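Local coordinates for ATP-dependent Clp protease adapter protein ClpS 2 (Agrobacterium tumefaciens, PDB 4YJM) that probably binds the N-terminal chaperone domain of ClpA and modulates which substrates the ClpAP protease degrades, as an adaptor in the N-end rule pathway, at residues V26-D31 / R56-A61; D32-E37 / F93-T98. All coordinates share one frame; numbering follows the deposited sequence.

Interaction 1: V26-D31 / R56-A61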
loop_
_atom_site.group_PDB
_atom_site.type_symbol
_atom_site.label_atom_id
_atom_site.label_comp_id
_atom_site.label_asym_id
_atom_site.label_seq_id
_atom_site.Cartn_x
_atom_site.Cartn_y
_atom_site.Cartn_z
ATOM N N VAL A 26 1.713 4.560 4.868
ATOM C CA VAL A 26 1.977 3.473 3.930
ATOM C C VAL A 26 1.462 3.908 2.556
ATOM O O VAL A 26 0.288 4.253 2.427
ATOM C CB VAL A 26 1.286 2.156 4.380
ATOM C CG1 VAL A 26 1.544 1.048 3.369
ATOM C CG2 VAL A 26 1.767 1.767 5.764
ATOM N N MET A 27 2.339 3.880 1.562
ATOM C CA MET A 27 2.065 4.342 0.198
ATOM C C MET A 27 2.006 3.152 -0.727
ATOM O O MET A 27 2.887 2.328 -0.703
ATOM C CB MET A 27 3.169 5.293 -0.337
ATOM C CG MET A 27 3.555 6.459 0.582
ATOM S SD MET A 27 2.152 7.509 0.845
ATOM C CE MET A 27 2.048 8.364 -0.751
ATOM N N LEU A 28 0.983 3.092 -1.559
ATOM C CA LEU A 28 0.981 2.252 -2.759
ATOM C C LEU A 28 1.589 2.998 -3.948
ATOM O O LEU A 28 1.173 4.133 -4.262
ATOM C CB LEU A 28 -0.460 1.839 -3.087
ATOM C CG LEU A 28 -0.634 1.207 -4.474
ATOM C CD1 LEU A 28 -0.016 -0.197 -4.497
ATOM C CD2 LEU A 28 -2.095 1.186 -4.876
ATOM N N LEU A 29 2.523 2.357 -4.663
ATOM C CA LEU A 29 3.131 2.944 -5.862
ATOM C C LEU A 29 2.473 2.443 -7.138
ATOM O O LEU A 29 2.070 1.292 -7.221
ATOM C CB LEU A 29 4.636 2.641 -5.955
ATOM C CG LEU A 29 5.514 2.985 -4.751
ATOM C CD1 LEU A 29 6.989 2.798 -5.154
ATOM C CD2 LEU A 29 5.280 4.413 -4.276
ATOM N N ASN A 30 2.374 3.311 -8.126
ATOM C CA ASN A 30 1.852 2.920 -9.426
ATOM C C ASN A 30 2.809 1.985 -10.126
ATOM O O ASN A 30 4.018 2.093 -9.941
ATOM C CB ASN A 30 1.601 4.150 -10.297
ATOM C CG ASN A 30 1.052 3.795 -11.681
ATOM O OD1 ASN A 30 -0.042 3.244 -11.806
ATOM N ND2 ASN A 30 1.808 4.133 -12.725
ATOM N N ASP A 31 2.264 1.049 -10.901
ATOM C CA ASP A 31 3.052 0.357 -11.924
ATOM C C ASP A 31 2.179 -0.098 -13.079
ATOM O O ASP A 31 0.935 -0.094 -12.980
ATOM C CB ASP A 31 3.811 -0.838 -11.335
ATOM C CG ASP A 31 2.896 -2.025 -10.971
ATOM O OD1 ASP A 31 2.300 -2.633 -11.870
ATOM O OD2 ASP A 31 2.796 -2.349 -9.774
ATOM N N ARG A 56 -10.237 3.501 -5.646
ATOM C CA ARG A 56 -9.952 4.928 -5.584
ATOM C C ARG A 56 -8.454 5.128 -5.236
ATOM O O ARG A 56 -7.807 6.093 -5.671
ATOM C CB ARG A 56 -10.882 5.608 -4.574
ATOM C CG ARG A 56 -12.356 5.558 -4.994
ATOM C CD ARG A 56 -13.300 6.104 -3.933
ATOM N NE ARG A 56 -13.093 7.527 -3.692
ATOM C CZ ARG A 56 -13.696 8.221 -2.731
ATOM N NH1 ARG A 56 -14.546 7.626 -1.909
ATOM N NH2 ARG A 56 -13.442 9.514 -2.589
ATOM N N VAL A 57 -7.903 4.207 -4.464
ATOM C CA VAL A 57 -6.493 4.317 -4.076
ATOM C C VAL A 57 -5.606 4.130 -5.337
ATOM O O VAL A 57 -4.707 4.927 -5.620
ATOM C CB VAL A 57 -6.132 3.307 -2.962
ATOM C CG1 VAL A 57 -4.616 3.272 -2.722
ATOM C CG2 VAL A 57 -6.835 3.686 -1.645
ATOM N N MET A 58 -5.916 3.117 -6.124
ATOM C CA MET A 58 -5.266 2.918 -7.421
ATOM C C MET A 58 -5.365 4.077 -8.416
ATOM O O MET A 58 -4.350 4.484 -9.000
ATOM C CB MET A 58 -5.839 1.682 -8.021
ATOM C CG MET A 58 -5.427 0.447 -7.214
ATOM S SD MET A 58 -5.842 -1.093 -8.098
ATOM C CE MET A 58 -7.515 -1.355 -7.561
ATOM N N MET A 59 -6.571 4.560 -8.677
ATOM C CA MET A 59 -6.726 5.724 -9.534
ATOM C C MET A 59 -5.813 6.842 -9.070
ATOM O O MET A 59 -5.213 7.531 -9.884
ATOM C CB MET A 59 -8.172 6.216 -9.547
ATOM C CG MET A 59 -9.112 5.386 -10.394
ATOM S SD MET A 59 -10.763 6.104 -10.436
ATOM C CE MET A 59 -10.455 7.653 -11.283
ATOM N N THR A 60 -5.691 7.015 -7.758
ATOM C CA THR A 60 -4.845 8.077 -7.228
ATOM C C THR A 60 -3.383 7.790 -7.566
ATOM O O THR A 60 -2.642 8.696 -7.972
ATOM C CB THR A 60 -5.006 8.237 -5.693
ATOM O OG1 THR A 60 -6.346 8.648 -5.396
ATOM C CG2 THR A 60 -4.052 9.281 -5.140
ATOM N N ALA A 61 -2.979 6.536 -7.385
ATOM C CA ALA A 61 -1.601 6.148 -7.616
ATOM C C ALA A 61 -1.279 6.326 -9.110
ATOM O O ALA A 61 -0.215 6.836 -9.468
ATOM C CB ALA A 61 -1.366 4.702 -7.158
#

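Interaction 2: D32-E37 / F93-T98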
loop_
_atom_site.group_PDB
_atom_site.type_symbol
_atom_site.label_atom_id
_atom_site.label_comp_id
_atom_site.label_asym_id
_atom_site.label_seq_id
_atom_site.Cartn_x
_atom_site.Cartn_y
_atom_site.Cartn_z
ATOM N N ASP A 32 2.854 -0.533 -14.135
ATOM C CA ASP A 32 2.226 -0.948 -15.390
ATOM C C ASP A 32 1.903 -2.429 -15.495
ATOM O O ASP A 32 1.397 -2.855 -16.528
ATOM C CB ASP A 32 3.140 -0.635 -16.583
ATOM C CG ASP A 32 3.464 0.827 -16.726
ATOM O OD1 ASP A 32 2.658 1.669 -16.288
ATOM O OD2 ASP A 32 4.530 1.125 -17.313
ATOM N N TYR A 33 2.224 -3.224 -14.475
ATOM C CA TYR A 33 2.343 -4.676 -14.695
ATOM C C TYR A 33 1.540 -5.513 -13.715
ATOM O O TYR A 33 1.171 -6.641 -14.020
ATOM C CB TYR A 33 3.814 -5.099 -14.629
ATOM C CG TYR A 33 4.597 -4.625 -15.822
ATOM C CD1 TYR A 33 4.470 -5.259 -17.053
ATOM C CD2 TYR A 33 5.445 -3.534 -15.729
ATOM C CE1 TYR A 33 5.170 -4.821 -18.153
ATOM C CE2 TYR A 33 6.154 -3.092 -16.827
ATOM C CZ TYR A 33 6.012 -3.738 -18.034
ATOM O OH TYR A 33 6.712 -3.299 -19.130
ATOM N N THR A 34 1.264 -4.973 -12.544
ATOM C CA THR A 34 0.510 -5.737 -11.564
ATOM C C THR A 34 -0.966 -5.655 -11.908
ATOM O O THR A 34 -1.503 -4.556 -12.028
ATOM C CB THR A 34 0.748 -5.207 -10.120
ATOM O OG1 THR A 34 2.162 -5.092 -9.847
ATOM C CG2 THR A 34 0.108 -6.152 -9.109
ATOM N N PRO A 35 -1.655 -6.806 -12.017
ATOM C CA PRO A 35 -3.080 -6.697 -12.351
ATOM C C PRO A 35 -3.908 -5.979 -11.295
ATOM O O PRO A 35 -3.727 -6.178 -10.093
ATOM C CB PRO A 35 -3.538 -8.161 -12.480
ATOM C CG PRO A 35 -2.297 -8.950 -12.667
ATOM C CD PRO A 35 -1.203 -8.207 -11.955
ATOM N N ARG A 36 -4.844 -5.171 -11.780
ATOM C CA ARG A 36 -5.732 -4.380 -10.947
ATOM C C ARG A 36 -6.436 -5.264 -9.906
ATOM O O ARG A 36 -6.541 -4.909 -8.739
ATOM C CB ARG A 36 -6.743 -3.666 -11.854
ATOM C CG ARG A 36 -7.772 -2.779 -11.164
ATOM C CD ARG A 36 -8.535 -1.905 -12.171
ATOM N NE ARG A 36 -7.628 -1.134 -13.022
ATOM C CZ ARG A 36 -7.331 -1.422 -14.288
ATOM N NH1 ARG A 36 -7.871 -2.469 -14.899
ATOM N NH2 ARG A 36 -6.486 -0.647 -14.952
ATOM N N GLU A 37 -6.905 -6.424 -10.332
ATOM C CA GLU A 37 -7.675 -7.290 -9.456
ATOM C C GLU A 37 -6.790 -7.944 -8.392
ATOM O O GLU A 37 -7.278 -8.279 -7.315
ATOM C CB GLU A 37 -8.415 -8.348 -10.270
ATOM C CG GLU A 37 -9.578 -7.789 -11.064
ATOM C CD GLU A 37 -10.532 -6.985 -10.202
ATOM O OE1 GLU A 37 -10.696 -7.326 -9.011
ATOM O OE2 GLU A 37 -11.104 -6.000 -10.713
ATOM N N PHE A 93 5.298 -9.992 -9.707
ATOM C CA PHE A 93 4.850 -8.646 -10.050
ATOM C C PHE A 93 5.739 -7.597 -9.386
ATOM O O PHE A 93 6.332 -7.870 -8.335
ATOM C CB PHE A 93 3.420 -8.410 -9.602
ATOM C CG PHE A 93 2.426 -9.342 -10.210
ATOM C CD1 PHE A 93 2.429 -9.614 -11.568
ATOM C CD2 PHE A 93 1.480 -9.948 -9.410
ATOM C CE1 PHE A 93 1.487 -10.494 -12.118
ATOM C CE2 PHE A 93 0.538 -10.809 -9.945
ATOM C CZ PHE A 93 0.545 -11.086 -11.302
ATOM N N PRO A 94 5.810 -6.386 -9.980
ATOM C CA PRO A 94 6.612 -5.292 -9.417
ATOM C C PRO A 94 5.889 -4.501 -8.327
ATOM O O PRO A 94 6.447 -3.518 -7.856
ATOM C CB PRO A 94 6.892 -4.412 -10.644
ATOM C CG PRO A 94 5.696 -4.576 -11.492
ATOM C CD PRO A 94 5.269 -6.029 -11.309
ATOM N N LEU A 95 4.683 -4.926 -7.941
ATOM C CA LEU A 95 3.907 -4.262 -6.886
ATOM C C LEU A 95 4.753 -3.847 -5.686
ATOM O O LEU A 95 5.450 -4.661 -5.079
ATOM C CB LEU A 95 2.777 -5.192 -6.400
ATOM C CG LEU A 95 1.864 -4.629 -5.313
ATOM C CD1 LEU A 95 1.079 -3.428 -5.847
ATOM C CD2 LEU A 95 0.941 -5.722 -4.883
ATOM N N MET A 96 4.668 -2.575 -5.337
ATOM C CA MET A 96 5.467 -1.995 -4.261
ATOM C C MET A 96 4.691 -1.082 -3.328
ATOM O O MET A 96 3.999 -0.148 -3.777
ATOM C CB MET A 96 6.631 -1.190 -4.884
ATOM C CG MET A 96 7.555 -0.521 -3.855
ATOM S SD MET A 96 8.468 -1.708 -2.855
ATOM C CE MET A 96 9.279 -2.620 -4.139
ATOM N N PHE A 97 4.784 -1.377 -2.025
ATOM C CA PHE A 97 4.309 -0.498 -0.964
ATOM C C PHE A 97 5.516 0.045 -0.203
ATOM O O PHE A 97 6.459 -0.700 0.043
ATOM C CB PHE A 97 3.395 -1.209 -0.008
ATOM C CG PHE A 97 2.096 -1.648 -0.614
ATOM C CD1 PHE A 97 0.929 -1.004 -0.277
ATOM C CD2 PHE A 97 2.042 -2.737 -1.493
ATOM C CE1 PHE A 97 -0.283 -1.422 -0.819
ATOM C CE2 PHE A 97 0.841 -3.161 -2.020
ATOM C CZ PHE A 97 -0.308 -2.512 -1.693
ATOM N N THR A 98 5.488 1.335 0.142
ATOM C CA THR A 98 6.615 1.969 0.842
ATOM C C THR A 98 6.098 2.662 2.102
ATOM O O THR A 98 4.895 2.798 2.280
ATOM C CB THR A 98 7.337 3.008 -0.052
ATOM O OG1 THR A 98 6.431 4.087 -0.320
ATOM C CG2 THR A 98 7.722 2.426 -1.375
#

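Interaction 1: V26-D31 / R56-A61
L28 and A61 meet in an apolar strand-on-helix contact, where the end of strand 23-29 packs against helix 51-64 in the α+β fold of ClpS. Over these short segments the axes come within 8.4 Å, with 68° between their directions, and together they bury 212 Å². The contact illustrates how a small side chain on a helix lets the face of the central strand come close. A61 presents its methyl to the strand backbone, with CB 3.9 Å from the carbonyl oxygen of L28 and almost as near the backbone nitrogen of N30. The L28 side chain, its CG anti to the backbone N (chi1 168°), extends toward the helix. CD2 alone does the touching there, lying 3.9 Å from V57 CG1 and 4.1 Å from M58 CG, while A61 CB is a looser neighbour. Thus one methyl group is shared by side chains from two successive turns of the helix. M58 contributes CG; with chi2 extended (-169°) its SD runs on away from L28. Beyond the last strand residue, N30 ends the contact: its CB comes 3.3 Å from A61 O. No hydrogen bond spans the two segments. N30 and M58 correspond to residues that line the N-degron pocket in ClpS relatives, so the contact probably forms part of its wall. Around the contact, M58 reaches R36, V39 and T40 of helix 36-47, V57 meets M49 in the loop before its own helix, and L28 also touches F97 of the neighbouring strand 97-101.

Interaction 2: D32-E37 / F93-T98
T34, F93 and P94 have the most surface buried where the turn entering helix 36-47 meets the segment leading into strand 97-101. The turn is an Asx turn, in which D31 OD1 accepts hydrogen bonds from the backbone nitrogens of Y33 and T34, and P35 follows at the N-cap position of the helix. The case shows how a surface contact of 275 Å² can rest on one threonine and a proline-aromatic pair. T34 lies across the 93-98 segment and works with both branches. A chi1 of -51° puts OG1 beside its own backbone N and CG2 anti to it, which turns the two branches to different neighbours. OG1 faces the chain just past P94, 3.2 Å from L95 N and near L95 CB. CG2 packs between L95 CB, 3.9 Å away, and the CB and ring of F93. The side chains of T34 and L95 run at about a right angle to one another.

F93 turns one ring face to P35. P35 CD stands over that face, 3.6 Å from the ring centroid and 17° off the normal, a CH-pi contact displaced somewhat toward the CZ side. The same ring meets F38 of helix 36-47 edge-to-face, so the aromatic group is touched both by F38 of the helix and by P35 at its N-cap position. L95, the buried member, continues inward to F38 and V39 of that helix and to L28 of the central strand. On the outer side the pyrrolidine of P94 fills the corner between Y33 and T34: its CG lies 3.7 Å from Y33 CB, and its CD 3.6 Å from T34 OG1.

In the fold
The chain alternates between the two contacts, whose centres lie about 9 Å apart. Segment 26-31 of interaction 1 runs directly into segment 32-37 of interaction 2. At the junction, D31 OD2 sits 2.8 Å from T34 OG1, within hydrogen-bonding distance, and 3.6 Å from L95 CA. Strands 23-29 and 97-101 are antiparallel neighbours, and the backbone pairs M27 N to T98 O (2.9 Å) and L29 N to M96 O (3.0 Å) are probable hydrogen bonds between the segments. In ClpS relatives the pocket for the N-terminal residue of a substrate lies between the equivalents of this strand-to-helix turn, helix 36-47 and helix 51-64, with that of L95 nearby; both contacts probably help frame its counterpart in this ligand-free structure.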